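Long-range contacts in dihydrodipicolinate synthase family protein (Sinorhizobium meliloti, PDB 4DNH), which is of unknown function but folds as a TIM barrel and probably belongs among the dihydrodipicolinate synthase-like proteins: residues 71-76 against 108-113; 36-41 against 77-82; 31-36 against 285-290; 42-47 against 62-67; 150-155 against 185-190. All coordinates share one frame; numbering follows the deposited sequence.

Two of the five contacts lie in the barrel wall: contact 2 pairs the first and second strands, contact 5 the fourth and fifth. Their centres are 11 Å apart, and they meet where M82 CE is 3.4 Å from H189 ND1. Bound glycerol, probably from the crystallisation liquor but perhaps marking a pocket, lies about 5 Å from the side chain of A40 and about 4 Å from that of H189. Contact 4 is nested along the chain within contact 2 and shares helix 61-73 with contact 1, whose L71 packs on A39 and V78. Contact 3 brings in a helix from beyond the eighth strand; its S287 OG is 2.8 Å from L74 O of contact 1.

Contact 1. Residues 71-76 against 108-113; sequences LWDLGL and RGRPDA
R110 meets D73 through the edge of its guanidinium group. R110 NH2 lies 2.6 Å from D73 OD1, reaching the oxygen on its anti side while the oxygen stays close to the guanidinium plane. A weak second bond joins R110 NH1 to D73 OD1 at 3.1 Å. On the NE side of the group, NE and NH2 both donate to D112 OD1, with R110 NE 3.1 Å from it, so NH2 is shared by two carboxylates; the positive charge probably offsets the repulsion between them. NH1 is also bonded to ND1 of H69, a turn earlier on the helix.

The contact ties the end of helix 61-73, closed at G75 by a Schellman motif, to the loop that carries the chain from helix 93-108 into the third strand of a TIM barrel.

Packing centres on W72. Its CB sits over the guanidinium face, 3.5 Å from R110 CZ, and its CE3 is 3.5 Å from R110 CD. With CG anti to the carbonyl carbon (chi1 -67°), the indole brings one face to A113, whose CB makes a CH-pi contact 3.5 Å from the five-membered ring centroid and 12° off the normal. The polar tie of the indole is separate: NE1 is hydrogen-bonded to L114 O.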
# COMPACT_ATOMS: atom_id res chain seq x y z
N LEU A 71 -12.67 -2.27 -4.14
CA LEU A 71 -12.08 -2.77 -2.89
C LEU A 71 -13.15 -2.94 -1.83
O LEU A 71 -13.23 -3.98 -1.19
CB LEU A 71 -10.92 -1.91 -2.37
CG LEU A 71 -9.61 -1.83 -3.16
CD1 LEU A 71 -8.67 -0.83 -2.52
CD2 LEU A 71 -8.93 -3.18 -3.31
N TRP A 72 -13.98 -1.92 -1.65
CA TRP A 72 -15.10 -2.04 -0.72
C TRP A 72 -15.99 -3.20 -1.02
O TRP A 72 -16.41 -3.89 -0.10
CB TRP A 72 -15.86 -0.75 -0.59
CG TRP A 72 -15.04 0.34 0.05
CD1 TRP A 72 -14.15 0.21 1.11
CD2 TRP A 72 -15.01 1.77 -0.30
NE1 TRP A 72 -13.59 1.42 1.43
CE2 TRP A 72 -14.06 2.40 0.63
CE3 TRP A 72 -15.66 2.56 -1.25
CZ2 TRP A 72 -13.79 3.76 0.59
CZ3 TRP A 72 -15.37 3.93 -1.29
CH2 TRP A 72 -14.45 4.52 -0.39
N ASP A 73 -16.25 -3.46 -2.31
CA ASP A 73 -17.10 -4.59 -2.78
C ASP A 73 -16.58 -5.93 -2.32
O ASP A 73 -17.35 -6.83 -2.02
CB ASP A 73 -17.19 -4.64 -4.31
CG ASP A 73 -18.10 -3.57 -4.90
OD1 ASP A 73 -18.84 -2.90 -4.15
OD2 ASP A 73 -18.07 -3.40 -6.14
N LEU A 74 -15.25 -6.06 -2.31
CA LEU A 74 -14.58 -7.29 -1.91
C LEU A 74 -14.40 -7.39 -0.40
O LEU A 74 -13.84 -8.38 0.10
CB LEU A 74 -13.24 -7.43 -2.63
CG LEU A 74 -13.29 -7.62 -4.16
CD1 LEU A 74 -11.91 -7.36 -4.75
CD2 LEU A 74 -13.78 -8.99 -4.59
N GLY A 75 -14.85 -6.37 0.32
CA GLY A 75 -14.78 -6.37 1.78
C GLY A 75 -13.50 -5.79 2.35
O GLY A 75 -13.38 -5.68 3.57
N LEU A 76 -12.56 -5.42 1.48
CA LEU A 76 -11.26 -4.88 1.91
C LEU A 76 -11.43 -3.43 2.30
O LEU A 76 -12.25 -2.72 1.72
CB LEU A 76 -10.22 -4.99 0.80
CG LEU A 76 -9.98 -6.42 0.28
CD1 LEU A 76 -9.15 -6.42 -0.98
CD2 LEU A 76 -9.30 -7.25 1.35
N ARG A 108 -18.99 7.49 2.77
CA ARG A 108 -20.24 7.81 3.46
C ARG A 108 -21.46 7.44 2.61
O ARG A 108 -22.58 7.33 3.13
CB ARG A 108 -20.30 9.29 3.84
CG ARG A 108 -19.32 9.72 4.92
CD ARG A 108 -19.59 11.17 5.33
NE ARG A 108 -19.55 12.08 4.19
CZ ARG A 108 -18.46 12.73 3.77
NH1 ARG A 108 -17.30 12.59 4.39
NH2 ARG A 108 -18.54 13.53 2.71
N GLY A 109 -21.23 7.25 1.31
CA GLY A 109 -22.27 6.85 0.36
C GLY A 109 -22.53 5.36 0.31
O GLY A 109 -23.31 4.90 -0.50
N ARG A 110 -21.88 4.61 1.20
CA ARG A 110 -21.96 3.16 1.20
C ARG A 110 -22.16 2.68 2.63
O ARG A 110 -21.62 3.30 3.55
CB ARG A 110 -20.64 2.56 0.72
CG ARG A 110 -20.46 2.48 -0.78
CD ARG A 110 -19.11 1.82 -1.06
NE ARG A 110 -19.18 0.36 -0.97
CZ ARG A 110 -19.00 -0.47 -2.00
NH1 ARG A 110 -18.70 0.00 -3.20
NH2 ARG A 110 -19.11 -1.78 -1.82
N PRO A 111 -22.92 1.59 2.82
CA PRO A 111 -22.99 1.04 4.18
C PRO A 111 -21.68 0.39 4.63
O PRO A 111 -21.37 0.44 5.81
CB PRO A 111 -24.13 0.01 4.11
CG PRO A 111 -24.25 -0.32 2.67
CD PRO A 111 -23.85 0.91 1.90
N ASP A 112 -20.91 -0.16 3.69
CA ASP A 112 -19.74 -1.00 4.02
C ASP A 112 -18.41 -0.49 3.49
O ASP A 112 -17.73 -1.17 2.73
CB ASP A 112 -19.97 -2.46 3.58
CG ASP A 112 -19.93 -2.66 2.03
OD1 ASP A 112 -19.97 -1.68 1.25
OD2 ASP A 112 -19.87 -3.84 1.61
N ALA A 113 -18.01 0.70 3.91
CA ALA A 113 -16.77 1.28 3.42
C ALA A 113 -15.80 1.64 4.55
O ALA A 113 -15.96 2.68 5.20
CB ALA A 113 -17.06 2.48 2.54

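Contact 2. Residues 36-41 against 77-82; sequences VAFAAA and GVAESM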
# COMPACT_ATOMS: atom_id res chain seq x y z
N VAL A 36 -8.57 -7.69 10.16
CA VAL A 36 -8.77 -6.34 9.61
C VAL A 36 -7.76 -6.04 8.50
O VAL A 36 -6.56 -5.85 8.75
CB VAL A 36 -8.67 -5.26 10.71
CG1 VAL A 36 -8.90 -3.87 10.12
CG2 VAL A 36 -9.68 -5.53 11.81
N ALA A 37 -8.26 -5.99 7.26
CA ALA A 37 -7.42 -5.91 6.07
C ALA A 37 -7.72 -4.67 5.26
O ALA A 37 -8.87 -4.46 4.88
CB ALA A 37 -7.62 -7.13 5.21
N PHE A 38 -6.69 -3.87 5.00
CA PHE A 38 -6.76 -2.72 4.11
C PHE A 38 -5.92 -2.99 2.89
O PHE A 38 -4.83 -3.57 2.98
CB PHE A 38 -6.09 -1.51 4.75
CG PHE A 38 -6.87 -0.86 5.85
CD1 PHE A 38 -6.71 -1.27 7.17
CD2 PHE A 38 -7.71 0.21 5.59
CE1 PHE A 38 -7.40 -0.65 8.19
CE2 PHE A 38 -8.40 0.83 6.61
CZ PHE A 38 -8.25 0.40 7.91
N ALA A 39 -6.39 -2.52 1.74
CA ALA A 39 -5.50 -2.37 0.61
C ALA A 39 -5.08 -0.89 0.49
O ALA A 39 -5.91 0.02 0.55
CB ALA A 39 -6.17 -2.87 -0.65
N ALA A 40 -3.77 -0.65 0.36
CA ALA A 40 -3.29 0.69 0.04
C ALA A 40 -3.49 0.88 -1.46
O ALA A 40 -2.85 0.19 -2.26
CB ALA A 40 -1.83 0.84 0.43
N ALA A 41 -4.38 1.79 -1.85
CA ALA A 41 -4.85 1.81 -3.22
C ALA A 41 -4.11 2.81 -4.09
O ALA A 41 -3.75 3.91 -3.64
CB ALA A 41 -6.35 2.09 -3.25
N GLY A 77 -10.69 -2.99 3.31
CA GLY A 77 -10.68 -1.56 3.63
C GLY A 77 -9.78 -0.80 2.67
O GLY A 77 -8.97 -1.39 1.95
N VAL A 78 -9.90 0.52 2.67
CA VAL A 78 -9.08 1.35 1.81
C VAL A 78 -8.17 2.25 2.67
O VAL A 78 -8.64 2.96 3.58
CB VAL A 78 -9.97 2.20 0.86
CG1 VAL A 78 -9.19 3.37 0.26
CG2 VAL A 78 -10.55 1.33 -0.26
N ALA A 79 -6.87 2.21 2.38
CA ALA A 79 -5.88 3.10 2.99
C ALA A 79 -5.54 4.18 1.97
O ALA A 79 -4.86 3.88 0.98
CB ALA A 79 -4.62 2.33 3.36
N GLU A 80 -6.00 5.41 2.19
CA GLU A 80 -5.94 6.41 1.13
C GLU A 80 -4.76 7.32 1.15
O GLU A 80 -4.28 7.75 2.21
CB GLU A 80 -7.19 7.28 1.10
CG GLU A 80 -8.21 6.84 0.08
CD GLU A 80 -7.73 6.88 -1.36
OE1 GLU A 80 -6.50 6.86 -1.64
OE2 GLU A 80 -8.61 6.90 -2.21
N SER A 81 -4.35 7.65 -0.08
CA SER A 81 -3.28 8.58 -0.32
C SER A 81 -2.03 8.08 0.41
O SER A 81 -1.29 8.84 1.01
CB SER A 81 -3.71 9.98 0.11
OG SER A 81 -4.76 10.46 -0.70
N MSE A 82 -1.81 6.78 0.33
CA MSE A 82 -0.67 6.16 0.98
C MSE A 82 0.48 6.03 0.01
O MSE A 82 0.44 6.54 -1.12
CB MSE A 82 -1.13 4.81 1.53
CG MSE A 82 -2.00 5.03 2.78
SE MSE A 82 -0.84 5.79 4.19
CE MSE A 82 0.16 4.13 4.55
O HOH W 1 -3.19 4.49 -1.00
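The F38 ring turns an edge to strand 77-80. Its CD2 comes to 3.5 Å from V78 O, which lies near the ring plane, and the carbonyl carbon of V78 is at that edge too; G77 C and A79 N approach obliquely. A chi1 of -74° sets the ring beside F38's own backbone N, with CD2 turned to the V78 carbonyl, next to G77, which has no side chain on that face of the sheet. A40 and A79 follow on the same face, and beyond them A40 CB is 4.2 Å from CB of M82, a selenomethionine. A39 and V78 point to the other face, where L71 of helix 61-73 covers both.

Three backbone bonds set the parallel pairing: G77 N to A37 O at 2.8 Å, A39 N to G77 O at 2.8 Å and A79 N to A39 O at 3.0 Å, the last nearly straight at 173°. Past A40 a water steps in, donating to A79 O at 2.7 Å and to A41 O while accepting from M82 N. S81 N donates to E80 OE1, and E80 OE2 is held by R68 and S103. In this first beta-alpha-beta unit of the barrel, then, peptide groups satisfy one another up to A79 N, and beyond it the water and the E80 carboxylate take over; the short A40 and A79, CB to CB 4.3 Å, give their face a thin apolar layer.

Contact 3. Residues 31-36 against 285-290; sequences KAFSRV and VASAAL
F33 lays one face of its ring over L290. L290 CB stands 3.7 Å from the ring centroid and 14° off the normal, a CH-pi contact displaced toward the rim at CD1, which is 3.6 Å from that CB. The ring is set beside F33's own backbone N by a chi1 of -49°, which presents its face to the leucine. Its CE1 reaches the preceding turn of helix 283-294: CE1 of F33 is 3.6 Å from S287 O, which approaches obliquely. S287 OG, 4.0 Å from F33 CZ, is itself held by R28 and by L74 O.

A water bridges the two backbones, accepting from S34 N at 2.6 Å and donating to L290 O. The CD2 methyl of L290 touches R35 CB at 4.1 Å. From there the arginine bends away at chi2, and R35 NH1 folds back onto S34 O at 2.7 Å, above the carbonyl plane, while NE bonds I264 O.

The 31-36 loop leads into the first barrel strand, and helix 283-294 is the second helix after the eighth. The contact thus lays a helix from beyond the last strand against the lead-in to the first, on the outside of the place where the TIM barrel closes.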
# COMPACT_ATOMS: atom_id res chain seq x y z
N LYS A 31 -17.13 -8.67 7.68
CA LYS A 31 -17.49 -9.54 8.80
C LYS A 31 -17.23 -11.03 8.55
O LYS A 31 -17.13 -11.81 9.50
CB LYS A 31 -18.94 -9.28 9.24
CG LYS A 31 -19.07 -8.11 10.21
CD LYS A 31 -20.37 -7.35 10.02
CE LYS A 31 -21.53 -8.00 10.77
NZ LYS A 31 -22.74 -7.13 10.73
N ALA A 32 -17.11 -11.42 7.28
CA ALA A 32 -16.75 -12.80 6.94
C ALA A 32 -15.28 -13.10 7.26
O ALA A 32 -14.88 -14.27 7.28
CB ALA A 32 -17.06 -13.09 5.48
N PHE A 33 -14.49 -12.05 7.49
CA PHE A 33 -13.06 -12.20 7.81
C PHE A 33 -12.81 -12.26 9.31
O PHE A 33 -13.60 -11.74 10.11
CB PHE A 33 -12.22 -11.05 7.24
CG PHE A 33 -12.48 -10.74 5.79
CD1 PHE A 33 -12.97 -11.70 4.91
CD2 PHE A 33 -12.18 -9.47 5.29
CE1 PHE A 33 -13.20 -11.40 3.58
CE2 PHE A 33 -12.40 -9.17 3.96
CZ PHE A 33 -12.91 -10.14 3.10
N SER A 34 -11.69 -12.88 9.68
CA SER A 34 -11.21 -12.89 11.05
C SER A 34 -9.98 -12.00 11.16
O SER A 34 -9.18 -12.15 12.09
CB SER A 34 -10.87 -14.31 11.48
OG SER A 34 -9.88 -14.90 10.66
N ARG A 35 -9.82 -11.09 10.19
CA ARG A 35 -8.74 -10.11 10.19
C ARG A 35 -9.27 -8.76 9.77
O ARG A 35 -10.29 -8.69 9.08
CB ARG A 35 -7.65 -10.53 9.19
CG ARG A 35 -6.95 -11.85 9.50
CD ARG A 35 -5.97 -11.72 10.64
NE ARG A 35 -5.32 -12.99 10.93
CZ ARG A 35 -5.80 -13.90 11.78
NH1 ARG A 35 -6.94 -13.67 12.44
NH2 ARG A 35 -5.15 -15.03 11.97
N VAL A 36 -8.57 -7.69 10.16
CA VAL A 36 -8.77 -6.34 9.61
C VAL A 36 -7.76 -6.04 8.50
O VAL A 36 -6.56 -5.85 8.75
CB VAL A 36 -8.67 -5.26 10.71
CG1 VAL A 36 -8.90 -3.87 10.12
CG2 VAL A 36 -9.68 -5.53 11.81
N VAL A 285 -8.31 -12.20 -4.81
CA VAL A 285 -7.71 -13.38 -4.19
C VAL A 285 -7.60 -13.17 -2.69
O VAL A 285 -7.94 -14.07 -1.90
CB VAL A 285 -6.30 -13.67 -4.77
CG1 VAL A 285 -5.66 -14.84 -4.05
CG2 VAL A 285 -6.38 -13.94 -6.27
N ALA A 286 -7.13 -11.99 -2.29
CA ALA A 286 -6.97 -11.68 -0.87
C ALA A 286 -8.30 -11.81 -0.14
O ALA A 286 -8.39 -12.41 0.94
CB ALA A 286 -6.40 -10.29 -0.68
N SER A 287 -9.34 -11.24 -0.76
CA SER A 287 -10.69 -11.33 -0.26
C SER A 287 -11.08 -12.80 -0.08
O SER A 287 -11.47 -13.21 1.01
CB SER A 287 -11.65 -10.62 -1.23
OG SER A 287 -13.01 -10.82 -0.86
N ALA A 288 -10.96 -13.59 -1.15
CA ALA A 288 -11.32 -15.02 -1.10
C ALA A 288 -10.57 -15.77 -0.01
O ALA A 288 -11.12 -16.66 0.63
CB ALA A 288 -11.09 -15.68 -2.45
N ALA A 289 -9.31 -15.40 0.21
CA ALA A 289 -8.48 -16.07 1.19
C ALA A 289 -8.77 -15.61 2.61
O ALA A 289 -8.78 -16.42 3.53
CB ALA A 289 -7.01 -15.92 0.85
N LEU A 290 -9.02 -14.33 2.79
CA LEU A 290 -9.43 -13.82 4.09
C LEU A 290 -10.77 -14.41 4.54
O LEU A 290 -11.02 -14.56 5.74
CB LEU A 290 -9.52 -12.29 4.07
CG LEU A 290 -8.20 -11.52 4.00
CD1 LEU A 290 -8.46 -10.07 3.65
CD2 LEU A 290 -7.39 -11.61 5.28
O HOH W 2 -9.88 -13.67 7.96

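Contact 4. Residues 42-47 against 62-67; sequences HVVADP and ERTLAF
H42 carries its imidazole across to F67. From CB, chi1 of 70° puts CG between the backbone N and the carbonyl carbon and swings the ring toward helix 61-73. ND1 comes to 3.6 Å from F67 CE2, though its hydrogen bond goes to D280 OD2. CE1 stands 3.5 Å above the F67 ring plane, over its centre, making an edge-to-face pair with centroids 4.4 Å apart and planes at 58°. NE2, last in line, is bonded weakly to Q337 OE1. These outside partners probably fix the ring's rotation, while F67 supplies an apolar floor.

One turn back on the helix, T64 OG1 accepts from V44 N at 3.0 Å, with a bent N-H...O angle of 145°. The same hydroxyl is bonded to D60 O, so it links the loop to the start of the helix. V43 CG1 touches that oxygen at 3.9 Å. V44 and R63 lie side by side, with V44 CG1 3.7 Å from R63 CB; beyond this the arginine turns off to E62, NE meeting the syn lone pair of E62 OE1 at 2.9 Å, and its NH1 bonds L336 O.

The 42-47 loop leaves the first barrel strand and lies against the helix that follows it. L99 of helix 93-108 packs on V43 and T64, helix 323-333 touches H42 through V328 and A331, and R68 NH1 ties together H42 O and T64 O.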
# COMPACT_ATOMS: atom_id res chain seq x y z
N HIS A 42 -3.92 2.43 -5.35
CA HIS A 42 -3.16 3.23 -6.32
C HIS A 42 -4.03 4.32 -6.90
O HIS A 42 -5.25 4.34 -6.69
CB HIS A 42 -2.63 2.32 -7.43
CG HIS A 42 -3.70 1.80 -8.34
ND1 HIS A 42 -4.48 0.75 -8.01
CD2 HIS A 42 -4.12 2.22 -9.60
CE1 HIS A 42 -5.34 0.51 -9.01
NE2 HIS A 42 -5.13 1.41 -9.98
N VAL A 43 -3.40 5.21 -7.66
CA VAL A 43 -4.07 6.31 -8.35
C VAL A 43 -4.05 6.14 -9.87
O VAL A 43 -3.02 5.82 -10.44
CB VAL A 43 -3.40 7.67 -8.01
CG1 VAL A 43 -3.99 8.79 -8.87
CG2 VAL A 43 -3.61 7.98 -6.54
N VAL A 44 -5.19 6.36 -10.52
CA VAL A 44 -5.26 6.39 -11.97
C VAL A 44 -4.99 7.80 -12.51
O VAL A 44 -5.74 8.76 -12.22
CB VAL A 44 -6.63 5.90 -12.49
CG1 VAL A 44 -6.63 5.79 -14.02
CG2 VAL A 44 -6.95 4.56 -11.85
N ALA A 45 -3.92 7.92 -13.31
CA ALA A 45 -3.63 9.19 -13.97
C ALA A 45 -4.59 9.48 -15.14
O ALA A 45 -5.17 8.57 -15.72
CB ALA A 45 -2.18 9.25 -14.44
N ASP A 46 -4.72 10.75 -15.48
CA ASP A 46 -5.52 11.13 -16.65
C ASP A 46 -4.56 11.26 -17.82
O ASP A 46 -3.74 12.18 -17.85
CB ASP A 46 -6.25 12.44 -16.38
CG ASP A 46 -6.99 12.97 -17.60
OD1 ASP A 46 -7.04 12.25 -18.62
OD2 ASP A 46 -7.53 14.11 -17.54
N PRO A 47 -4.66 10.36 -18.81
CA PRO A 47 -3.69 10.38 -19.90
C PRO A 47 -3.94 11.48 -20.95
O PRO A 47 -3.20 11.54 -21.94
CB PRO A 47 -3.85 9.00 -20.53
CG PRO A 47 -5.28 8.64 -20.30
CD PRO A 47 -5.66 9.28 -18.98
N GLU A 62 -12.81 9.54 -11.67
CA GLU A 62 -13.80 8.50 -11.89
C GLU A 62 -13.13 7.14 -11.82
O GLU A 62 -13.55 6.26 -11.06
CB GLU A 62 -14.51 8.72 -13.23
CG GLU A 62 -15.74 7.85 -13.45
CD GLU A 62 -15.49 6.62 -14.32
OE1 GLU A 62 -14.33 6.21 -14.51
OE2 GLU A 62 -16.49 6.04 -14.81
N ARG A 63 -12.05 6.96 -12.58
CA ARG A 63 -11.36 5.70 -12.57
C ARG A 63 -10.69 5.40 -11.21
O ARG A 63 -10.69 4.25 -10.76
CB ARG A 63 -10.35 5.67 -13.71
CG ARG A 63 -10.18 4.30 -14.34
CD ARG A 63 -11.16 4.05 -15.48
NE ARG A 63 -12.54 3.96 -15.04
CZ ARG A 63 -13.12 2.89 -14.50
NH1 ARG A 63 -12.44 1.77 -14.30
NH2 ARG A 63 -14.40 2.95 -14.14
N THR A 64 -10.13 6.41 -10.56
CA THR A 64 -9.51 6.24 -9.24
C THR A 64 -10.53 5.83 -8.19
O THR A 64 -10.30 4.88 -7.44
CB THR A 64 -8.78 7.53 -8.79
OG1 THR A 64 -7.71 7.80 -9.70
CG2 THR A 64 -8.22 7.41 -7.40
N LEU A 65 -11.67 6.53 -8.14
CA LEU A 65 -12.72 6.18 -7.18
C LEU A 65 -13.41 4.86 -7.49
O LEU A 65 -13.75 4.12 -6.57
CB LEU A 65 -13.74 7.31 -7.01
CG LEU A 65 -13.20 8.70 -6.70
CD1 LEU A 65 -14.29 9.76 -6.91
CD2 LEU A 65 -12.61 8.76 -5.30
N ALA A 66 -13.58 4.53 -8.76
CA ALA A 66 -14.13 3.22 -9.13
C ALA A 66 -13.32 2.10 -8.49
O ALA A 66 -13.86 1.07 -8.12
CB ALA A 66 -14.20 3.04 -10.63
N PHE A 67 -12.01 2.30 -8.35
CA PHE A 67 -11.18 1.27 -7.73
C PHE A 67 -11.36 1.14 -6.21
O PHE A 67 -11.31 0.05 -5.67
CB PHE A 67 -9.72 1.45 -8.11
CG PHE A 67 -8.84 0.34 -7.65
CD1 PHE A 67 -8.83 -0.88 -8.33
CD2 PHE A 67 -8.04 0.50 -6.53
CE1 PHE A 67 -8.03 -1.92 -7.90
CE2 PHE A 67 -7.24 -0.54 -6.10
CZ PHE A 67 -7.23 -1.76 -6.78

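Contact 5. Residues 150-155 against 185-190; sequences GGRIIL and PVIIHW
In the wall of the TIM barrel, I154 pairs with I187 and L155 with I188, bringing the fourth and fifth strands together in parallel. Three backbone bonds hold the pair: I187 N to I153 O at 3.2 Å, L155 N to I187 O at 2.8 Å and H189 N to L155 O at 2.9 Å. CA of I154 adds a CA-H...O contact to I187 O.

On the face of I154 and I187, the CG2 branch of I154 is 3.4 Å from I187 O and also touches H189 CB. That CB faces strand 153-155, and CG anti to the backbone N (chi1 -173°) then carries the imidazole off from it, to M82 and to S232, to which NE2 is weakly bonded. A bound glycerol, probably from the crystallisation liquor, lies close to this side chain, near the C-terminal end of the strand, the end at which TIM-barrel enzymes place their active sites. The strands are successive in the chain, joined through helices 159-164 and 168-181, and their short segments cross at 29°.

On the other face V186 uses both methyls: CG2 meets I153 CG2 at 3.6 Å and CG1 meets L155 CB at 3.7 Å, beneath helix 168-181, whose L179 touches V186. At the N-terminal end R152 NH1 lies 3.5 Å from I187 CD1 and is salt-bridged to D227. A water in the guanidinium plane accepts from R152 NH1 at 2.8 Å and donates to I153 O and P185 O, spanning the strands; another water joins L155 O and H189 O at the far end.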
# COMPACT_ATOMS: atom_id res chain seq x y z
N GLY A 150 -14.23 14.11 8.23
CA GLY A 150 -14.64 12.92 8.97
C GLY A 150 -13.79 11.69 8.74
O GLY A 150 -14.30 10.58 8.69
N GLY A 151 -12.48 11.88 8.58
CA GLY A 151 -11.59 10.75 8.30
C GLY A 151 -10.84 10.25 9.51
O GLY A 151 -10.42 11.04 10.36
N ARG A 152 -10.68 8.93 9.62
CA ARG A 152 -9.70 8.38 10.54
C ARG A 152 -8.30 8.44 9.88
O ARG A 152 -8.16 8.34 8.66
CB ARG A 152 -10.09 6.98 11.05
CG ARG A 152 -10.43 5.93 9.99
CD ARG A 152 -10.59 4.53 10.60
NE ARG A 152 -9.38 4.09 11.32
CZ ARG A 152 -9.13 2.85 11.74
NH1 ARG A 152 -8.00 2.59 12.38
NH2 ARG A 152 -9.99 1.86 11.52
N ILE A 153 -7.28 8.62 10.71
CA ILE A 153 -5.93 8.94 10.26
C ILE A 153 -4.99 7.75 10.28
O ILE A 153 -5.04 6.92 11.19
CB ILE A 153 -5.32 10.06 11.14
CG1 ILE A 153 -5.91 11.42 10.78
CG2 ILE A 153 -3.79 10.10 11.02
CD1 ILE A 153 -7.04 11.81 11.68
N ILE A 154 -4.14 7.66 9.26
CA ILE A 154 -2.96 6.82 9.28
C ILE A 154 -1.82 7.81 9.38
O ILE A 154 -1.62 8.62 8.48
CB ILE A 154 -2.78 6.02 7.98
CG1 ILE A 154 -3.89 5.00 7.82
CG2 ILE A 154 -1.42 5.32 7.99
CD1 ILE A 154 -3.99 4.41 6.43
N LEU A 155 -1.09 7.77 10.48
CA LEU A 155 -0.10 8.79 10.75
C LEU A 155 1.22 8.43 10.08
O LEU A 155 1.92 7.50 10.50
CB LEU A 155 0.06 8.99 12.26
CG LEU A 155 0.88 10.19 12.70
CD1 LEU A 155 0.24 11.48 12.20
CD2 LEU A 155 1.01 10.20 14.21
N PRO A 185 -8.44 7.18 17.47
CA PRO A 185 -7.30 6.27 17.30
C PRO A 185 -6.71 6.31 15.89
O PRO A 185 -7.42 6.46 14.91
CB PRO A 185 -7.91 4.90 17.61
CG PRO A 185 -8.92 5.21 18.67
CD PRO A 185 -9.49 6.56 18.30
N VAL A 186 -5.39 6.18 15.85
CA VAL A 186 -4.56 6.36 14.68
C VAL A 186 -3.81 5.05 14.37
O VAL A 186 -3.62 4.21 15.26
CB VAL A 186 -3.57 7.51 14.99
CG1 VAL A 186 -2.13 7.18 14.59
CG2 VAL A 186 -4.04 8.81 14.39
N ILE A 187 -3.44 4.86 13.11
CA ILE A 187 -2.55 3.78 12.74
C ILE A 187 -1.21 4.41 12.38
O ILE A 187 -1.11 5.18 11.42
CB ILE A 187 -3.06 3.00 11.52
CG1 ILE A 187 -4.36 2.26 11.85
CG2 ILE A 187 -2.00 2.02 11.03
CD1 ILE A 187 -5.07 1.73 10.63
N ILE A 188 -0.19 4.10 13.17
CA ILE A 188 1.14 4.66 12.97
C ILE A 188 1.86 3.90 11.88
O ILE A 188 1.86 2.67 11.83
CB ILE A 188 1.97 4.64 14.27
CG1 ILE A 188 1.40 5.65 15.27
CG2 ILE A 188 3.44 4.92 13.98
CD1 ILE A 188 2.16 5.74 16.57
N HIS A 189 2.50 4.65 10.99
CA HIS A 189 3.19 4.03 9.89
C HIS A 189 4.69 4.21 9.99
O HIS A 189 5.22 5.32 9.98
CB HIS A 189 2.64 4.56 8.59
CG HIS A 189 3.18 3.87 7.38
ND1 HIS A 189 3.12 4.41 6.16
CD2 HIS A 189 3.81 2.63 7.24
CE1 HIS A 189 3.69 3.58 5.27
NE2 HIS A 189 4.11 2.49 5.94
N TRP A 190 5.38 3.07 10.12
CA TRP A 190 6.82 2.99 10.02
C TRP A 190 7.20 2.51 8.64
O TRP A 190 7.16 1.32 8.35
CB TRP A 190 7.36 2.05 11.08
CG TRP A 190 8.85 2.07 11.19
CD1 TRP A 190 9.76 2.77 10.39
CD2 TRP A 190 9.69 1.31 12.13
NE1 TRP A 190 11.04 2.52 10.78
CE2 TRP A 190 11.07 1.65 11.81
CE3 TRP A 190 9.43 0.43 13.17
CZ2 TRP A 190 12.14 1.11 12.52
CZ3 TRP A 190 10.51 -0.11 13.88
CH2 TRP A 190 11.83 0.22 13.56
O HOH W 3 -7.00 5.20 12.43
O HOH W 4 4.61 7.72 11.60